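Local atomic coordinates of glycoside hydrolase family 81 (Clostridium thermocellum, PDB entry 6FOP), a protein that probably hydrolyses beta-1,3-glucans such as laminarin, acting as a family 81 glucanase of the cellulosome, here in an engineered mutant form. Residues V91-V96 and F136-G141; N142-F147 and T189-L194; T152-D157 and G164-G169; S158-L163 and S180-I185. One frame throughout, in Å; residues are numbered along the deposited sequence.

Interaction 1 (V91-V96 and F136-G141); sequences VGHSSV and FVFTGG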
loop_
_atom_site.group_PDB
_atom_site.type_symbol
_atom_site.label_atom_id
_atom_site.label_comp_id
_atom_site.label_asym_id
_atom_site.label_seq_id
_atom_site.Cartn_x
_atom_site.Cartn_y
_atom_site.Cartn_z
ATOM N N VAL A 91 27.801 4.052 -10.712
ATOM C CA VAL A 91 28.035 3.253 -11.903
ATOM C C VAL A 91 27.913 4.200 -13.074
ATOM O O VAL A 91 26.820 4.599 -13.451
ATOM C CB VAL A 91 27.025 2.099 -12.018
ATOM C CG1 VAL A 91 27.211 1.318 -13.313
ATOM C CG2 VAL A 91 27.143 1.156 -10.830
ATOM N N GLY A 92 29.081 4.551 -13.635
ATOM C CA GLY A 92 29.189 5.429 -14.787
ATOM C C GLY A 92 29.737 4.668 -15.990
ATOM O O GLY A 92 29.794 3.429 -15.998
ATOM N N HIS A 93 30.198 5.427 -16.975
ATOM C CA HIS A 93 30.529 4.907 -18.290
ATOM C C HIS A 93 31.893 5.504 -18.696
ATOM O O HIS A 93 32.202 6.682 -18.415
ATOM C CB HIS A 93 29.416 5.294 -19.242
ATOM C CG HIS A 93 29.472 4.639 -20.581
ATOM N ND1 HIS A 93 30.396 4.996 -21.532
ATOM C CD2 HIS A 93 28.675 3.720 -21.163
ATOM C CE1 HIS A 93 30.180 4.315 -22.642
ATOM N NE2 HIS A 93 29.142 3.526 -22.439
ATOM N N SER A 94 32.715 4.690 -19.355
ATOM C CA SER A 94 34.106 5.062 -19.641
ATOM C C SER A 94 34.256 6.157 -20.679
ATOM O O SER A 94 35.285 6.811 -20.729
ATOM C CB SER A 94 34.906 3.825 -20.051
ATOM O OG SER A 94 34.442 3.248 -21.244
ATOM N N SER A 95 33.291 6.302 -21.573
ATOM C CA SER A 95 33.351 7.363 -22.588
ATOM C C SER A 95 32.219 8.388 -22.607
ATOM O O SER A 95 32.383 9.456 -23.179
ATOM C CB SER A 95 33.569 6.754 -23.978
ATOM O OG SER A 95 32.563 5.840 -24.313
ATOM N N VAL A 96 31.111 8.114 -21.926
ATOM C CA VAL A 96 30.011 9.036 -21.853
ATOM C C VAL A 96 30.023 9.529 -20.418
ATOM O O VAL A 96 29.695 8.785 -19.514
ATOM C CB VAL A 96 28.656 8.376 -22.193
ATOM C CG1 VAL A 96 27.533 9.393 -22.066
ATOM C CG2 VAL A 96 28.680 7.824 -23.615
ATOM N N PHE A 136 23.237 -4.616 -14.823
ATOM C CA PHE A 136 23.509 -3.589 -15.809
ATOM C C PHE A 136 23.921 -4.190 -17.146
ATOM O O PHE A 136 24.604 -5.222 -17.184
ATOM C CB PHE A 136 24.644 -2.665 -15.327
ATOM C CG PHE A 136 24.402 -2.033 -13.965
ATOM C CD1 PHE A 136 24.784 -2.679 -12.809
ATOM C CD2 PHE A 136 23.770 -0.804 -13.870
ATOM C CE1 PHE A 136 24.531 -2.118 -11.559
ATOM C CE2 PHE A 136 23.514 -0.241 -12.627
ATOM C CZ PHE A 136 23.909 -0.899 -11.481
ATOM N N VAL A 137 23.529 -3.497 -18.222
ATOM C CA VAL A 137 24.029 -3.813 -19.564
ATOM C C VAL A 137 24.541 -2.503 -20.150
ATOM O O VAL A 137 23.860 -1.477 -20.100
ATOM C CB VAL A 137 22.930 -4.427 -20.449
ATOM C CG1 VAL A 137 23.411 -4.531 -21.908
ATOM C CG2 VAL A 137 22.575 -5.806 -19.926
ATOM N N PHE A 138 25.758 -2.563 -20.696
ATOM C CA PHE A 138 26.447 -1.413 -21.287
ATOM C C PHE A 138 26.483 -1.500 -22.815
ATOM O O PHE A 138 26.564 -2.595 -23.389
ATOM C CB PHE A 138 27.885 -1.361 -20.752
ATOM C CG PHE A 138 27.974 -0.815 -19.373
ATOM C CD1 PHE A 138 27.536 -1.557 -18.277
ATOM C CD2 PHE A 138 28.463 0.448 -19.167
ATOM C CE1 PHE A 138 27.565 -0.992 -17.005
ATOM C CE2 PHE A 138 28.509 1.000 -17.903
ATOM C CZ PHE A 138 28.077 0.275 -16.828
ATOM N N THR A 139 26.419 -0.337 -23.471
ATOM C CA THR A 139 26.828 -0.236 -24.855
ATOM C C THR A 139 27.801 0.950 -24.998
ATOM O O THR A 139 27.775 1.910 -24.226
ATOM C CB THR A 139 25.653 0.003 -25.814
ATOM O OG1 THR A 139 25.169 1.357 -25.673
ATOM C CG2 THR A 139 24.568 -1.027 -25.624
ATOM N N GLY A 140 28.730 0.816 -25.928
ATOM C CA GLY A 140 29.585 1.921 -26.315
ATOM C C GLY A 140 30.751 2.191 -25.413
ATOM O O GLY A 140 31.465 3.165 -25.630
ATOM N N GLY A 141 30.965 1.332 -24.415
ATOM C CA GLY A 141 32.049 1.508 -23.484
ATOM C C GLY A 141 31.936 0.664 -22.245
ATOM O O GLY A 141 31.076 -0.208 -22.135
HETATM O O HOH W 1 34.261 3.813 -25.396
#

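Interaction 2 (N142-F147 and T189-L194); sequences NPRIDF and TITCIL. With MG (magnesium ion), chain B.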
loop_
_atom_site.group_PDB
_atom_site.type_symbol
_atom_site.label_atom_id
_atom_site.label_comp_id
_atom_site.label_asym_id
_atom_site.label_seq_id
_atom_site.Cartn_x
_atom_site.Cartn_y
_atom_site.Cartn_z
ATOM N N ASN A 142 32.784 0.978 -21.282
ATOM C CA ASN A 142 33.000 0.139 -20.125
ATOM C C ASN A 142 32.371 0.712 -18.850
ATOM O O ASN A 142 32.273 1.930 -18.698
ATOM C CB ASN A 142 34.495 0.006 -19.888
ATOM C CG ASN A 142 35.155 -0.871 -20.918
ATOM O OD1 ASN A 142 34.616 -1.905 -21.314
ATOM N ND2 ASN A 142 36.347 -0.482 -21.331
ATOM N N PRO A 143 32.032 -0.166 -17.899
ATOM C CA PRO A 143 31.632 0.322 -16.569
ATOM C C PRO A 143 32.755 1.074 -15.916
ATOM O O PRO A 143 33.872 0.558 -15.845
ATOM C CB PRO A 143 31.331 -0.966 -15.795
ATOM C CG PRO A 143 31.045 -1.973 -16.858
ATOM C CD PRO A 143 31.999 -1.630 -17.955
ATOM N N ARG A 144 32.464 2.296 -15.480
ATOM C CA ARG A 144 33.415 3.131 -14.780
ATOM C C ARG A 144 32.814 3.347 -13.413
ATOM O O ARG A 144 31.825 4.071 -13.291
ATOM C CB ARG A 144 33.603 4.457 -15.538
ATOM C CG ARG A 144 34.611 5.416 -14.899
ATOM C CD ARG A 144 34.777 6.665 -15.764
ATOM N NE ARG A 144 33.543 7.448 -15.876
ATOM C CZ ARG A 144 33.118 8.357 -15.001
ATOM N NH1 ARG A 144 33.833 8.656 -13.906
ATOM N NH2 ARG A 144 31.979 9.022 -15.206
ATOM N N ILE A 145 33.355 2.646 -12.417
ATOM C CA ILE A 145 32.801 2.627 -11.061
ATOM C C ILE A 145 33.505 3.682 -10.224
ATOM O O ILE A 145 34.662 3.506 -9.783
ATOM C CB ILE A 145 32.896 1.227 -10.414
ATOM C CG1 ILE A 145 32.443 0.135 -11.412
ATOM C CG2 ILE A 145 32.095 1.191 -9.110
ATOM C CD1 ILE A 145 31.044 0.271 -11.969
ATOM N N ASP A 146 32.809 4.803 -10.037
ATOM C CA ASP A 146 33.333 5.978 -9.356
ATOM C C ASP A 146 32.928 5.932 -7.892
ATOM O O ASP A 146 31.780 6.246 -7.530
ATOM C CB ASP A 146 32.788 7.228 -10.056
ATOM C CG ASP A 146 33.268 8.523 -9.451
ATOM O OD1 ASP A 146 34.074 8.509 -8.511
ATOM O OD2 ASP A 146 32.793 9.582 -9.931
ATOM N N PHE A 147 33.846 5.478 -7.050
ATOM C CA PHE A 147 33.581 5.312 -5.609
ATOM C C PHE A 147 33.583 6.645 -4.872
ATOM O O PHE A 147 34.231 7.618 -5.305
ATOM C CB PHE A 147 34.617 4.369 -4.971
ATOM C CG PHE A 147 34.429 2.930 -5.341
ATOM C CD1 PHE A 147 34.975 2.429 -6.509
ATOM C CD2 PHE A 147 33.654 2.088 -4.535
ATOM C CE1 PHE A 147 34.774 1.092 -6.868
ATOM C CE2 PHE A 147 33.449 0.762 -4.879
ATOM C CZ PHE A 147 33.991 0.270 -6.058
ATOM N N THR A 189 38.408 5.399 -8.797
ATOM C CA THR A 189 37.583 4.935 -9.914
ATOM C C THR A 189 38.152 3.646 -10.486
ATOM O O THR A 189 39.319 3.614 -10.908
ATOM C CB THR A 189 37.457 6.003 -11.030
ATOM O OG1 THR A 189 36.747 7.138 -10.528
ATOM C CG2 THR A 189 36.705 5.473 -12.241
ATOM N N ILE A 190 37.345 2.593 -10.502
ATOM C CA ILE A 190 37.761 1.331 -11.088
ATOM C C ILE A 190 36.958 1.136 -12.352
ATOM O O ILE A 190 35.715 1.167 -12.305
ATOM C CB ILE A 190 37.534 0.139 -10.121
ATOM C CG1 ILE A 190 38.292 0.381 -8.804
ATOM C CG2 ILE A 190 37.943 -1.176 -10.763
ATOM C CD1 ILE A 190 38.153 -0.706 -7.754
ATOM N N THR A 191 37.660 0.903 -13.456
ATOM C CA THR A 191 37.013 0.640 -14.749
ATOM C C THR A 191 37.092 -0.833 -15.064
ATOM O O THR A 191 38.157 -1.444 -14.943
ATOM C CB THR A 191 37.639 1.500 -15.865
ATOM O OG1 THR A 191 37.503 2.887 -15.498
ATOM C CG2 THR A 191 36.959 1.273 -17.207
ATOM N N CYS A 192 35.946 -1.405 -15.426
ATOM C CA CYS A 192 35.886 -2.792 -15.819
ATOM C C CYS A 192 36.114 -2.867 -17.321
ATOM O O CYS A 192 35.287 -2.359 -18.090
ATOM C CB CYS A 192 34.528 -3.382 -15.464
ATOM S SG CYS A 192 34.389 -5.114 -15.910
ATOM N N ILE A 193 37.232 -3.476 -17.729
ATOM C CA ILE A 193 37.535 -3.613 -19.148
ATOM C C ILE A 193 36.809 -4.851 -19.630
ATOM O O ILE A 193 37.249 -5.980 -19.406
ATOM C CB ILE A 193 39.042 -3.698 -19.413
ATOM C CG1 ILE A 193 39.785 -2.549 -18.722
ATOM C CG2 ILE A 193 39.303 -3.726 -20.907
ATOM C CD1 ILE A 193 39.347 -1.164 -19.126
ATOM N N LEU A 194 35.688 -4.629 -20.284
ATOM C CA LEU A 194 34.857 -5.727 -20.746
ATOM C C LEU A 194 35.506 -6.467 -21.907
ATOM O O LEU A 194 36.128 -5.850 -22.758
ATOM C CB LEU A 194 33.498 -5.206 -21.219
ATOM C CG LEU A 194 32.604 -4.541 -20.172
ATOM C CD1 LEU A 194 31.470 -3.812 -20.900
ATOM C CD2 LEU A 194 32.086 -5.587 -19.196
HETATM MG MG MG B . 35.730 8.368 -6.951
HETATM O O HOH W 2 36.405 -3.198 -23.243
HETATM O O HOH W 3 37.310 8.854 -8.596
HETATM O O HOH W 4 37.038 8.854 -5.128
#

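Interaction 3 (T152-D157 and G164-G169); sequences TVFYGD and GVTING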
loop_
_atom_site.group_PDB
_atom_site.type_symbol
_atom_site.label_atom_id
_atom_site.label_comp_id
_atom_site.label_asym_id
_atom_site.label_seq_id
_atom_site.Cartn_x
_atom_site.Cartn_y
_atom_site.Cartn_z
ATOM N N THR A 152 38.433 -0.341 -0.141
ATOM C CA THR A 152 39.269 -1.470 0.245
ATOM C C THR A 152 38.920 -2.611 -0.678
ATOM O O THR A 152 37.747 -2.890 -0.879
ATOM C CB THR A 152 38.958 -1.893 1.685
ATOM O OG1 THR A 152 39.234 -0.780 2.523
ATOM C CG2 THR A 152 39.824 -3.100 2.137
ATOM N N VAL A 153 39.929 -3.271 -1.222
ATOM C CA VAL A 153 39.702 -4.415 -2.077
ATOM C C VAL A 153 40.095 -5.620 -1.205
ATOM O O VAL A 153 41.263 -5.839 -0.905
ATOM C CB VAL A 153 40.520 -4.318 -3.362
ATOM C CG1 VAL A 153 40.247 -5.537 -4.230
ATOM C CG2 VAL A 153 40.137 -3.037 -4.112
ATOM N N PHE A 154 39.073 -6.336 -0.735
ATOM C CA PHE A 154 39.308 -7.517 0.097
ATOM C C PHE A 154 39.475 -8.805 -0.704
ATOM O O PHE A 154 40.009 -9.783 -0.168
ATOM C CB PHE A 154 38.260 -7.658 1.219
ATOM C CG PHE A 154 36.873 -8.042 0.773
ATOM C CD1 PHE A 154 36.532 -9.377 0.560
ATOM C CD2 PHE A 154 35.884 -7.077 0.662
ATOM C CE1 PHE A 154 35.257 -9.744 0.168
ATOM C CE2 PHE A 154 34.591 -7.437 0.290
ATOM C CZ PHE A 154 34.275 -8.769 0.055
ATOM N N TYR A 155 39.046 -8.799 -1.965
ATOM C CA TYR A 155 39.256 -9.914 -2.865
ATOM C C TYR A 155 39.428 -9.369 -4.259
ATOM O O TYR A 155 38.682 -8.480 -4.700
ATOM C CB TYR A 155 38.051 -10.893 -2.874
ATOM C CG TYR A 155 38.225 -11.942 -3.933
ATOM C CD1 TYR A 155 39.013 -13.074 -3.697
ATOM C CD2 TYR A 155 37.716 -11.748 -5.216
ATOM C CE1 TYR A 155 39.244 -14.010 -4.701
ATOM C CE2 TYR A 155 37.940 -12.679 -6.225
ATOM C CZ TYR A 155 38.701 -13.810 -5.962
ATOM O OH TYR A 155 38.921 -14.747 -6.959
ATOM N N GLY A 156 40.387 -9.964 -4.970
ATOM C CA GLY A 156 40.519 -9.761 -6.396
ATOM C C GLY A 156 41.696 -8.918 -6.792
ATOM O O GLY A 156 42.365 -8.321 -5.956
ATOM N N ASP A 157 41.955 -8.889 -8.086
ATOM C CA ASP A 157 43.040 -8.072 -8.651
ATOM C C ASP A 157 42.669 -7.717 -10.091
ATOM O O ASP A 157 41.538 -7.971 -10.498
ATOM C CB ASP A 157 44.385 -8.796 -8.529
ATOM C CG ASP A 157 44.428 -10.145 -9.228
ATOM O OD1 ASP A 157 43.726 -10.389 -10.223
ATOM O OD2 ASP A 157 45.265 -10.956 -8.788
ATOM N N GLY A 164 35.825 -8.071 -4.537
ATOM C CA GLY A 164 35.146 -7.803 -3.278
ATOM C C GLY A 164 35.699 -6.514 -2.716
ATOM O O GLY A 164 36.918 -6.398 -2.538
ATOM N N VAL A 165 34.825 -5.533 -2.493
ATOM C CA VAL A 165 35.236 -4.223 -2.045
ATOM C C VAL A 165 34.460 -3.802 -0.810
ATOM O O VAL A 165 33.359 -4.294 -0.546
ATOM C CB VAL A 165 35.130 -3.149 -3.154
ATOM C CG1 VAL A 165 35.957 -3.581 -4.373
ATOM C CG2 VAL A 165 33.689 -2.877 -3.563
ATOM N N THR A 166 35.031 -2.871 -0.062
ATOM C CA THR A 166 34.382 -2.288 1.102
ATOM C C THR A 166 34.519 -0.789 0.972
ATOM O O THR A 166 35.626 -0.292 0.779
ATOM C CB THR A 166 34.996 -2.771 2.409
ATOM O OG1 THR A 166 35.125 -4.209 2.394
ATOM C CG2 THR A 166 34.118 -2.341 3.609
ATOM N N ILE A 167 33.388 -0.076 1.061
ATOM C CA ILE A 167 33.349 1.385 1.005
ATOM C C ILE A 167 32.335 1.877 2.016
ATOM O O ILE A 167 31.244 1.321 2.072
ATOM C CB ILE A 167 33.062 1.892 -0.421
ATOM C CG1 ILE A 167 33.297 3.395 -0.543
ATOM C CG2 ILE A 167 31.677 1.523 -0.918
ATOM C CD1 ILE A 167 34.755 3.756 -0.611
ATOM N N ASN A 168 32.661 2.903 2.798
ATOM C CA ASN A 168 31.755 3.385 3.846
ATOM C C ASN A 168 31.288 2.272 4.799
ATOM O O ASN A 168 30.162 2.302 5.299
ATOM C CB ASN A 168 30.536 4.104 3.205
ATOM C CG ASN A 168 30.938 5.348 2.429
ATOM O OD1 ASN A 168 31.894 6.028 2.803
ATOM N ND2 ASN A 168 30.228 5.651 1.349
ATOM N N GLY A 169 32.123 1.262 5.025
ATOM C CA GLY A 169 31.777 0.133 5.880
ATOM C C GLY A 169 30.837 -0.882 5.267
ATOM O O GLY A 169 30.441 -1.814 5.952
#

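Interaction 4 (S158-L163 and S180-I185); sequences SGSQCL and SKWQGI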
loop_
_atom_site.group_PDB
_atom_site.type_symbol
_atom_site.label_atom_id
_atom_site.label_comp_id
_atom_site.label_asym_id
_atom_site.label_seq_id
_atom_site.Cartn_x
_atom_site.Cartn_y
_atom_site.Cartn_z
ATOM N N SER A 158 43.599 -7.138 -10.850
ATOM C CA SER A 158 43.295 -6.666 -12.184
ATOM C C SER A 158 42.848 -7.763 -13.124
ATOM O O SER A 158 42.238 -7.449 -14.133
ATOM C CB SER A 158 44.490 -5.909 -12.783
ATOM O OG SER A 158 45.610 -6.771 -12.941
ATOM N N GLY A 159 43.152 -9.028 -12.812
ATOM C CA GLY A 159 42.782 -10.148 -13.663
ATOM C C GLY A 159 41.636 -11.009 -13.177
ATOM O O GLY A 159 41.259 -11.950 -13.863
ATOM N N SER A 160 41.065 -10.721 -12.011
ATOM C CA SER A 160 39.996 -11.581 -11.493
ATOM C C SER A 160 38.655 -11.190 -12.085
ATOM O O SER A 160 38.450 -10.057 -12.536
ATOM C CB SER A 160 39.927 -11.542 -9.978
ATOM O OG SER A 160 39.722 -10.235 -9.539
ATOM N N GLN A 161 37.751 -12.152 -12.109
ATOM C CA GLN A 161 36.413 -11.940 -12.671
ATOM C C GLN A 161 35.519 -11.025 -11.831
ATOM O O GLN A 161 34.667 -10.294 -12.361
ATOM C CB GLN A 161 35.764 -13.304 -12.842
ATOM C CG GLN A 161 34.445 -13.177 -13.476
ATOM C CD GLN A 161 33.805 -14.447 -13.878
ATOM O OE1 GLN A 161 34.260 -15.548 -13.593
ATOM N NE2 GLN A 161 32.685 -14.289 -14.539
ATOM N N CYS A 162 35.730 -11.079 -10.523
ATOM C CA CYS A 162 35.009 -10.266 -9.589
ATOM C C CYS A 162 35.942 -9.628 -8.612
ATOM O O CYS A 162 37.072 -10.103 -8.420
ATOM C CB CYS A 162 33.883 -11.047 -8.911
ATOM S SG CYS A 162 34.311 -12.056 -7.493
ATOM N N LEU A 163 35.459 -8.547 -7.995
ATOM C CA LEU A 163 36.160 -7.905 -6.892
ATOM C C LEU A 163 35.244 -7.870 -5.702
ATOM O O LEU A 163 34.026 -7.708 -5.860
ATOM C CB LEU A 163 36.565 -6.458 -7.226
ATOM C CG LEU A 163 37.443 -6.242 -8.457
ATOM C CD1 LEU A 163 37.659 -4.755 -8.674
ATOM C CD2 LEU A 163 38.786 -6.959 -8.345
ATOM N N SER A 180 37.135 -10.425 -18.213
ATOM C CA SER A 180 37.283 -9.002 -17.945
ATOM C C SER A 180 38.595 -8.746 -17.206
ATOM O O SER A 180 39.171 -9.643 -16.584
ATOM C CB SER A 180 36.138 -8.482 -17.074
ATOM O OG SER A 180 34.881 -8.656 -17.710
ATOM N N LYS A 181 39.033 -7.499 -17.277
ATOM C CA LYS A 181 40.137 -7.006 -16.485
ATOM C C LYS A 181 39.680 -5.762 -15.770
ATOM O O LYS A 181 38.640 -5.195 -16.111
ATOM C CB LYS A 181 41.361 -6.688 -17.367
ATOM C CG LYS A 181 41.845 -7.855 -18.211
ATOM C CD LYS A 181 42.443 -8.961 -17.344
ATOM C CE LYS A 181 43.454 -9.830 -18.093
ATOM N NZ LYS A 181 42.766 -10.860 -18.906
ATOM N N TRP A 182 40.466 -5.318 -14.795
ATOM C CA TRP A 182 40.119 -4.110 -14.030
ATOM C C TRP A 182 41.273 -3.136 -14.037
ATOM O O TRP A 182 42.406 -3.523 -13.806
ATOM C CB TRP A 182 39.768 -4.429 -12.586
ATOM C CG TRP A 182 38.703 -5.492 -12.406
ATOM C CD1 TRP A 182 38.916 -6.827 -12.328
ATOM C CD2 TRP A 182 37.279 -5.307 -12.222
ATOM N NE1 TRP A 182 37.741 -7.492 -12.138
ATOM C CE2 TRP A 182 36.725 -6.582 -12.048
ATOM C CE3 TRP A 182 36.424 -4.186 -12.176
ATOM C CZ2 TRP A 182 35.358 -6.787 -11.843
ATOM C CZ3 TRP A 182 35.055 -4.400 -11.963
ATOM C CH2 TRP A 182 34.552 -5.685 -11.818
ATOM N N GLN A 183 40.953 -1.881 -14.321
ATOM C CA GLN A 183 41.925 -0.798 -14.329
ATOM C C GLN A 183 41.568 0.141 -13.201
ATOM O O GLN A 183 40.382 0.391 -12.913
ATOM C CB GLN A 183 41.843 -0.012 -15.637
ATOM C CG GLN A 183 42.484 -0.684 -16.830
ATOM C CD GLN A 183 42.508 0.204 -18.069
ATOM O OE1 GLN A 183 42.171 1.404 -18.016
ATOM N NE2 GLN A 183 42.904 -0.384 -19.199
ATOM N N GLY A 184 42.578 0.662 -12.548
ATOM C CA GLY A 184 42.370 1.667 -11.522
ATOM C C GLY A 184 42.178 1.184 -10.107
ATOM O O GLY A 184 41.879 1.988 -9.237
ATOM N N ILE A 185 42.417 -0.100 -9.853
ATOM C CA ILE A 185 42.426 -0.629 -8.499
ATOM C C ILE A 185 43.477 0.123 -7.697
ATOM O O ILE A 185 44.620 0.299 -8.148
ATOM C CB ILE A 185 42.723 -2.135 -8.439
ATOM C CG1 ILE A 185 41.611 -2.936 -9.120
ATOM C CG2 ILE A 185 42.915 -2.590 -6.987
ATOM C CD1 ILE A 185 41.863 -4.432 -9.161
HETATM O O HOH W 5 38.751 -11.923 -15.425
#

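Interaction 1 (V91-V96 and F136-G141)
Val91 of strand 89-93 packs against Phe136 and Phe138 of strand 133-139 across the interior of a beta-sandwich. The two short strand axes pass 9.4 Å apart at 13°. The strands belong to facing sheets, so side chains fill the gap between them. This is the tightly packed part. Val91 CG1 sits over one face of the Phe136 ring, 4.2 Å from its centroid. The same methyl touches the rim of the second ring, with Val91 CG1 3.8 Å from Phe138 CZ. Its position follows from the first torsion of Val91 (176°), which sets CG1 opposite the backbone N. Phe138 also turns an edge to the first strand. Gly92 O lies in the plane of that ring, 3.3 Å from Phe138 CE2. Ile67, Val69, Ile123 and Ala125 also pack on these side chains.

Further along, at the end of both strands, His93 makes the polar part of the contact. His93 NE2 donates to Thr139 O at 2.8 Å, nearly straight at 169°, and the oxygen lies in the imidazole plane. The other ring nitrogen, His93 ND1, accepts from the backbone N of both Ser95 and Val96. Bonds at both nitrogens fix the rotation of the ring and fit a tautomer with its proton on NE2. Gly141 C lies over one ring face.

The solvent side is looser. Ser94 OG bonds to the backbone of Asn142. Ser95 and Gly140 are exposed and share a water, which lies 2.9 Å from Ser95 OG and donates to Gly140 O.

Interaction 2 (N142-F147 and T189-L194)
Strands 143-147 and 189-193 run antiparallel, their axes 4.6 Å apart at 164°, with Ile145 and Ile190 as a hydrogen-bonded pair. Two further pairs flank it, Arg144 with Thr191 and Asp146 with Thr189, both non-hydrogen-bonded. Cys192 N adds a bond to Pro143 O.

Asp146 and Thr189 serve the magnesium site on one face. Asp146 OD1 binds the magnesium ion at 2.3 Å, and Phe147 O binds it at 2.4 Å. Gly188 belongs to the same site. The first torsion of Asp146 (-180°) extends the carboxylate from the strand and presents it to the ion. Thr189 works from the second shell, its OG1 lying 2.6 Å from a water that is itself a ligand of the magnesium ion. Beside it the aliphatic part of Arg144 crosses Thr189, with Arg144 CG 3.4 Å from Thr189 CG2. The guanidinium end goes to other partners, with NE bonded to His93 O and a cation-pi contact to Tyr97.

Asn142 holds the far end. Its OD1 accepts from Leu194 N at 3.1 Å, the donor standing above the amide plane. A water also donates to Asn142 OD1 and to Leu194 O. Pro143 CD packs 3.7 Å from Leu194 CD1. On the buried side, Phe147 CE1 lies 3.9 Å from Ile190 CD1.

Strand 143-147 has strand 89-93 as its other neighbour, and strand 189-193 is followed in the sheet by strand 181-183. Pro143, Ile145 and Cys192 pack on Phe201 of strand 200-206 in the facing sheet.

Interaction 3 (T152-D157 and G164-G169)
A classic beta bulge marks the hairpin of strands 152-155 and 162-167, where Phe154 and Tyr155 both stand opposite Gly164. Gly164 O accepts two backbone bonds there, from Phe154 N at 2.8 Å and from Tyr155 N at 3.3 Å. Both donors approach from the same face of the carbonyl plane. The Phe154 bond is bent, at 133°. Gly164 N in turn donates to Tyr155 O at 2.9 Å. Beyond the bulge the strands pair regularly, with Thr152 and Thr166 exchanging two backbone bonds.

The Phe154 ring lies flat against the backbone of Gly164, whose CA is 3.8 Å from the ring centroid in a CH-pi contact. With a first torsion of 71°, CG sits between the backbone N and carbonyl carbon, and the ring folds across to the other strand. Thr166 OG1 comes within 3.4 Å of Phe154 CD2, but its hydrogen bond goes to Asn171. Val153 CG2 and Val165 CG1 meet more loosely at 4.2 Å.

Gly164, with no side chain, lets the ring settle directly on the main chain. Its oxygen is shared between two donors, so the extra residue of the bulge costs neither amide its bond.

Interaction 4 (S158-L163 and S180-I185)
The indole of Trp182 carries Leu163 over one face and a row of backbone oxygens at its edge. The contact joins the two sheets of a beta-sandwich. Cys192 of strand 189-193 comes from the opposite face, near the six-membered ring. Leu163 CG stands over the five-membered ring, 3.8 Å from its centroid, and Leu163 CD1 is 3.6 Å from Trp182 CD2. Ser158 O, Ser160 O and Gln161 O lie near the ring plane. Trp182 is on the edge strand 181-183 of one sheet, and Leu163 is on strand 162-167 of the other. Leu174, Ala176 and Ile190 also touch the indole.

Two hydrogen bonds grip the tryptophan. Trp182 NE1 donates to Ser160 O at 2.7 Å, bent at 142°. Trp182 N donates to Ser158 O at 2.8 Å. The first torsion of Trp182 (-53°) turns the indole to the side of its own backbone N, which brings NE1 to the 158-160 loop. The NE1 bond holds the ring edge against the loop, and the backbone bond holds the strand beside it.

The outer side is more thinly packed. Ile185 CD1 packs 3.6 Å from Ser158 N and also meets Leu163 CD2. Lys181 lays its chain along the turn, with Lys181 CD 3.9 Å from Gly159 CA. A water bridges the two backbones, donating to Gly159 O at 3.0 Å and to Ser180 O at 2.6 Å.

In the fold
From the N terminus, interaction 1 comes first: strand 133-139 returns to strand 89-93 and closes a loop of 39 residues between the two sheets. The chain passes straight on into 142-147. Interaction 2 pairs that strand with 189-194 and encloses everything between them. Interactions 3 and 4 both lie within that span, and they cross, because 158-163 falls between the two halves of the 152-157/164-169 hairpin while its partner 180-185 comes after both. Strand 162-167 serves both. Interactions 1 and 4 join the two sheets, at separate places about 16 Å apart between centres. Interaction 2 pairs strands inside the seven-stranded sheet, and interaction 3 does so at the edge of the eight-stranded one.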